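Local coordinates for alpha-L-rhamnosidase (Streptomyces avermitilis, PDB 3W5M), which hydrolyses terminal non-reducing alpha-L-rhamnose residues from plant glycosides and gum arabic, and carries a calcium-dependent rhamnose-binding module, at residues S626-T631 against T662-D667; E636-T641 against T679-A684. All coordinates share one frame; numbering follows the deposited sequence.

Contact 1 (S626-T631 against T662-D667)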
loop_
_atom_site.group_PDB
_atom_site.type_symbol
_atom_site.label_atom_id
_atom_site.label_comp_id
_atom_site.label_asym_id
_atom_site.label_seq_id
_atom_site.Cartn_x
_atom_site.Cartn_y
_atom_site.Cartn_z
ATOM N N SER A 626 1.374 2.277 2.863
ATOM C CA SER A 626 1.994 3.496 2.268
ATOM C C SER A 626 1.184 4.165 1.121
ATOM O O SER A 626 0.988 5.399 1.121
ATOM C CB SER A 626 3.438 3.225 1.807
ATOM O OG SER A 626 4.040 4.430 1.366
ATOM N N VAL A 627 0.727 3.371 0.160
ATOM C CA VAL A 627 -0.194 3.892 -0.893
ATOM C C VAL A 627 -1.357 2.917 -1.021
ATOM O O VAL A 627 -1.202 1.728 -0.681
ATOM C CB VAL A 627 0.508 4.082 -2.260
ATOM C CG1 VAL A 627 1.714 5.043 -2.167
ATOM C CG2 VAL A 627 0.910 2.761 -2.877
ATOM N N PRO A 628 -2.532 3.391 -1.481
ATOM C CA PRO A 628 -3.662 2.485 -1.687
ATOM C C PRO A 628 -3.397 1.614 -2.953
ATOM O O PRO A 628 -3.404 2.118 -4.082
ATOM C CB PRO A 628 -4.846 3.438 -1.859
ATOM C CG PRO A 628 -4.247 4.688 -2.447
ATOM C CD PRO A 628 -2.839 4.774 -1.894
ATOM N N THR A 629 -3.094 0.330 -2.749
ATOM C CA THR A 629 -2.628 -0.496 -3.858
ATOM C C THR A 629 -3.752 -1.311 -4.466
ATOM O O THR A 629 -4.771 -1.548 -3.812
ATOM C CB THR A 629 -1.461 -1.432 -3.479
ATOM O OG1 THR A 629 -1.801 -2.184 -2.312
ATOM C CG2 THR A 629 -0.206 -0.643 -3.251
ATOM N N ASP A 630 -3.551 -1.716 -5.722
ATOM C CA ASP A 630 -4.468 -2.662 -6.370
ATOM C C ASP A 630 -4.365 -4.063 -5.769
ATOM O O ASP A 630 -5.380 -4.657 -5.462
ATOM C CB ASP A 630 -4.252 -2.712 -7.886
ATOM C CG ASP A 630 -2.818 -3.151 -8.298
ATOM O OD1 ASP A 630 -1.811 -2.858 -7.600
ATOM O OD2 ASP A 630 -2.698 -3.754 -9.381
ATOM N N THR A 631 -3.137 -4.556 -5.577
ATOM C CA THR A 631 -2.930 -5.875 -4.979
ATOM C C THR A 631 -1.618 -5.867 -4.241
ATOM O O THR A 631 -0.695 -5.178 -4.646
ATOM C CB THR A 631 -2.937 -7.015 -6.032
ATOM O OG1 THR A 631 -2.298 -8.175 -5.487
ATOM C CG2 THR A 631 -2.147 -6.620 -7.243
ATOM N N THR A 662 -5.530 11.562 2.135
ATOM C CA THR A 662 -4.918 12.912 2.033
ATOM C C THR A 662 -3.502 12.834 1.499
ATOM O O THR A 662 -3.144 13.542 0.562
ATOM C CB THR A 662 -4.959 13.697 3.374
ATOM O OG1 THR A 662 -6.320 13.861 3.777
ATOM C CG2 THR A 662 -4.310 15.087 3.234
ATOM N N LYS A 663 -2.687 11.968 2.102
ATOM C CA LYS A 663 -1.335 11.740 1.653
ATOM C C LYS A 663 -1.329 11.264 0.193
ATOM O O LYS A 663 -0.563 11.781 -0.631
ATOM C CB LYS A 663 -0.653 10.684 2.553
ATOM C CG LYS A 663 0.786 10.398 2.186
ATOM C CD LYS A 663 0.860 9.259 1.200
ATOM C CE LYS A 663 2.289 8.841 0.951
ATOM N NZ LYS A 663 2.300 7.787 -0.079
ATOM N N TRP A 664 -2.171 10.295 -0.128
ATOM C CA TRP A 664 -2.170 9.749 -1.489
ATOM C C TRP A 664 -2.577 10.829 -2.525
ATOM O O TRP A 664 -2.041 10.865 -3.626
ATOM C CB TRP A 664 -3.057 8.521 -1.639
ATOM C CG TRP A 664 -3.025 7.990 -3.057
ATOM C CD1 TRP A 664 -1.995 7.334 -3.667
ATOM C CD2 TRP A 664 -4.052 8.140 -4.047
ATOM N NE1 TRP A 664 -2.333 7.041 -4.973
ATOM C CE2 TRP A 664 -3.592 7.510 -5.225
ATOM C CE3 TRP A 664 -5.312 8.734 -4.043
ATOM C CZ2 TRP A 664 -4.348 7.473 -6.403
ATOM C CZ3 TRP A 664 -6.089 8.673 -5.218
ATOM C CH2 TRP A 664 -5.576 8.074 -6.389
ATOM N N LEU A 665 -3.515 11.682 -2.169
ATOM C CA LEU A 665 -3.920 12.744 -3.130
ATOM C C LEU A 665 -2.796 13.733 -3.388
ATOM O O LEU A 665 -2.714 14.318 -4.471
ATOM C CB LEU A 665 -5.170 13.469 -2.638
ATOM C CG LEU A 665 -6.456 12.651 -2.701
ATOM C CD1 LEU A 665 -7.501 13.305 -1.785
ATOM C CD2 LEU A 665 -6.926 12.550 -4.144
ATOM N N VAL A 666 -1.898 13.938 -2.403
ATOM C CA VAL A 666 -0.689 14.662 -2.671
ATOM C C VAL A 666 0.153 13.946 -3.730
ATOM O O VAL A 666 0.705 14.609 -4.637
ATOM C CB VAL A 666 0.160 14.884 -1.393
ATOM C CG1 VAL A 666 1.459 15.600 -1.755
ATOM C CG2 VAL A 666 -0.648 15.731 -0.430
ATOM N N ASP A 667 0.245 12.614 -3.633
ATOM C CA ASP A 667 0.991 11.825 -4.637
ATOM C C ASP A 667 0.326 11.981 -6.008
ATOM O O ASP A 667 1.008 12.153 -7.024
ATOM C CB ASP A 667 1.007 10.333 -4.322
ATOM C CG ASP A 667 1.747 9.986 -3.024
ATOM O OD1 ASP A 667 2.761 10.667 -2.676
ATOM O OD2 ASP A 667 1.301 8.991 -2.383
#
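CG and CD of Pro628 sit over one face of Trp664, the proline standing roughly crosswise to the indole, and this is the tight half of the contact. CG stands 3.6 Å from the centroid of the five-membered ring of Trp664, only 12° off the ring normal, a clear CH-pi contact. CD of the same proline comes closer still, 3.2 Å from Trp664 CD1. With CG anti to the backbone N (chi1 -180°), the indole of Trp664 is carried off helix 658-671 toward the loop; its N-H goes to the carbonyl of Ala682. Val627 packs more loosely: its CB is 4.3 Å from Trp664 CD1. This looser side is not a solvent side, since every touching residue is buried.

Beyond the valine the chemistry turns polar. Lys663 bends at chi2 (-91°) and sends NZ to Ser626 O at 3.0 Å, arriving from above the carbonyl plane. The same NZ forms a salt bridge one helical turn on, 2.8 Å from Asp667 OD2, using the syn lone pair of that oxygen, and also bonds to the backbone carbonyl of Trp347, a residue whose backbone N hydrogen-bonds to Ser626 OG. Val627 CG1 lies 3.5 Å from Lys663 NZ and covers part of this group. A methionine in place of Lys663 would probably leave the Asp667 carboxylate without its counter-charge and the carbonyl of Ser626 without this donor. A buried ammonium gripped by one carboxylate and two carbonyls is likely to stay charged, and it ties the helix to the loop that leads into Asp630, a rhamnose-binding residue.

Contact 2 (E636-T641 against T679-A684)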
loop_
_atom_site.group_PDB
_atom_site.type_symbol
_atom_site.label_atom_id
_atom_site.label_comp_id
_atom_site.label_asym_id
_atom_site.label_seq_id
_atom_site.Cartn_x
_atom_site.Cartn_y
_atom_site.Cartn_z
ATOM N N GLU A 636 3.020 -5.974 -8.850
ATOM C CA GLU A 636 2.316 -4.753 -9.217
ATOM C C GLU A 636 2.333 -3.848 -7.983
ATOM O O GLU A 636 3.338 -3.214 -7.759
ATOM C CB GLU A 636 0.920 -5.063 -9.788
ATOM C CG GLU A 636 0.339 -3.869 -10.518
ATOM C CD GLU A 636 -0.584 -4.242 -11.658
ATOM O OE1 GLU A 636 -0.876 -5.458 -11.838
ATOM O OE2 GLU A 636 -1.002 -3.298 -12.386
ATOM N N ARG A 637 1.289 -3.847 -7.161
ATOM C CA ARG A 637 1.275 -3.065 -5.895
ATOM C C ARG A 637 1.467 -1.593 -6.167
ATOM O O ARG A 637 2.291 -0.937 -5.527
ATOM C CB ARG A 637 2.377 -3.564 -4.940
ATOM C CG ARG A 637 2.557 -5.076 -5.048
ATOM C CD ARG A 637 3.355 -5.595 -3.848
ATOM N NE ARG A 637 3.765 -6.982 -4.033
ATOM C CZ ARG A 637 4.629 -7.575 -3.212
ATOM N NH1 ARG A 637 5.132 -6.867 -2.206
ATOM N NH2 ARG A 637 5.006 -8.840 -3.410
ATOM N N LEU A 638 0.709 -1.098 -7.151
ATOM C CA LEU A 638 0.786 0.291 -7.571
ATOM C C LEU A 638 -0.437 1.053 -7.094
ATOM O O LEU A 638 -1.467 0.438 -6.781
ATOM C CB LEU A 638 0.887 0.351 -9.098
ATOM C CG LEU A 638 2.054 -0.463 -9.682
ATOM C CD1 LEU A 638 2.009 -0.317 -11.197
ATOM C CD2 LEU A 638 3.405 0.049 -9.189
ATOM N N GLY A 639 -0.310 2.384 -7.015
ATOM C CA GLY A 639 -1.382 3.247 -6.503
ATOM C C GLY A 639 -2.413 3.506 -7.592
ATOM O O GLY A 639 -2.493 4.608 -8.137
ATOM N N TRP A 640 -3.175 2.473 -7.926
ATOM C CA TRP A 640 -4.119 2.531 -9.058
ATOM C C TRP A 640 -5.297 3.438 -8.747
ATOM O O TRP A 640 -5.978 3.264 -7.750
ATOM C CB TRP A 640 -4.604 1.124 -9.423
ATOM C CG TRP A 640 -3.672 0.410 -10.382
ATOM C CD1 TRP A 640 -2.697 -0.485 -10.043
ATOM C CD2 TRP A 640 -3.613 0.542 -11.820
ATOM N NE1 TRP A 640 -2.058 -0.944 -11.174
ATOM C CE2 TRP A 640 -2.581 -0.314 -12.272
ATOM C CE3 TRP A 640 -4.331 1.298 -12.765
ATOM C CZ2 TRP A 640 -2.243 -0.443 -13.622
ATOM C CZ3 TRP A 640 -4.006 1.163 -14.102
ATOM C CH2 TRP A 640 -2.963 0.302 -14.524
ATOM N N THR A 641 -5.494 4.433 -9.609
ATOM C CA THR A 641 -6.521 5.455 -9.392
ATOM C C THR A 641 -7.949 4.879 -9.502
ATOM O O THR A 641 -8.809 5.148 -8.679
ATOM C CB THR A 641 -6.300 6.632 -10.394
ATOM O OG1 THR A 641 -6.267 6.137 -11.748
ATOM C CG2 THR A 641 -5.000 7.294 -10.111
ATOM N N THR A 679 -2.936 10.677 -13.804
ATOM C CA THR A 679 -2.328 9.410 -14.269
ATOM C C THR A 679 -3.120 8.165 -13.844
ATOM O O THR A 679 -4.000 8.230 -12.979
ATOM C CB THR A 679 -0.870 9.306 -13.751
ATOM O OG1 THR A 679 -0.872 9.509 -12.319
ATOM C CG2 THR A 679 0.033 10.376 -14.411
ATOM N N ASP A 680 -2.832 7.024 -14.486
ATOM C CA ASP A 680 -3.470 5.774 -14.147
ATOM C C ASP A 680 -2.994 5.294 -12.766
ATOM O O ASP A 680 -3.736 4.662 -12.039
ATOM C CB ASP A 680 -3.156 4.694 -15.193
ATOM C CG ASP A 680 -3.783 4.989 -16.572
ATOM O OD1 ASP A 680 -4.617 5.927 -16.689
ATOM O OD2 ASP A 680 -3.421 4.266 -17.538
ATOM N N VAL A 681 -1.742 5.577 -12.440
ATOM C CA VAL A 681 -1.216 5.231 -11.098
ATOM C C VAL A 681 -0.506 6.416 -10.479
ATOM O O VAL A 681 0.089 7.248 -11.182
ATOM C CB VAL A 681 -0.245 4.012 -11.097
ATOM C CG1 VAL A 681 -0.975 2.734 -11.543
ATOM C CG2 VAL A 681 1.012 4.281 -11.921
ATOM N N ALA A 682 -0.517 6.474 -9.140
ATOM C CA ALA A 682 0.225 7.492 -8.415
ATOM C C ALA A 682 0.771 6.866 -7.119
ATOM O O ALA A 682 0.011 6.238 -6.393
ATOM C CB ALA A 682 -0.682 8.677 -8.099
ATOM N N PRO A 683 2.082 7.025 -6.843
ATOM C CA PRO A 683 3.168 7.622 -7.651
ATOM C C PRO A 683 3.261 7.015 -9.043
ATOM O O PRO A 683 3.005 5.827 -9.239
ATOM C CB PRO A 683 4.440 7.266 -6.865
ATOM C CG PRO A 683 3.969 7.179 -5.459
ATOM C CD PRO A 683 2.592 6.558 -5.529
ATOM N N ALA A 684 3.634 7.850 -10.002
ATOM C CA ALA A 684 3.682 7.430 -11.393
ATOM C C ALA A 684 5.004 6.719 -11.683
ATOM O O ALA A 684 6.077 7.297 -11.551
ATOM C CB ALA A 684 3.466 8.632 -12.317
HETATM O O HOH W 1 2.102 3.657 -7.731
#
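A single antiparallel beta bridge, with Trp640 and Val681 as its non-hydrogen-bonded pair, joins two loops at the active site of the (alpha/alpha)6-barrel. Two backbone bonds flank the pair. Ala682 N gives to Gly639 O at 2.9 Å, and Thr641 N gives to Asp680 O at 3.0 Å, nearly straight at 177°. Asp680 O also accepts from Thr641 OG1 at 2.9 Å, from the same face of its plane, so one carbonyl holds both donors of the residue that starts helix 641-654. The hydroxyl gets there by sitting between the backbone N and the carbonyl carbon (chi1 55°).

Gly639, at the centre of an inverse gamma turn, lets the two backbones come close: its CA is 3.3 Å from Ala682 O, just where a beta carbon would clash. A water accepts from Gly639 N and donates to Pro683 O; the peptide bond before that proline is cis.

Val681 CG1 sits centrally over one face of the Trp640 indole, 3.5 Å from the centroid of the five-membered ring, in a CH-pi contact. That same methyl also meets Leu638 CB at 3.9 Å. The indole also reaches Glu636, a rhamnose-binding residue and the probable proton donor: Trp640 NE1 gives a bent bond to Glu636 OE2 at 2.9 Å, the oxygen tilted out of the ring plane and met 39° out of its carboxylate plane.

Overall arrangement
Both contacts are buried near the middle of the chain, their centres 8 Å apart, and all four segments belong to the 6-hairpin glycosidase domain. Along the sequence they interleave: 626-631 and 636-641 share the loop between helices 607-622 and 641-654, while 662-667 and 679-684 lie on helix 658-671 and in the loop after it. Contact 1 sets a loop on a helix chiefly through side chains, a proline-indole pair and a buried lysine that reaches a loop carbonyl; contact 2 joins loop to loop mainly by backbone bonds. Asp630 connects them, OD1 lying 3.1 Å from Leu638 N in a probable hydrogen bond, which places one rhamnose-binding carboxylate beside the segment that carries Glu636.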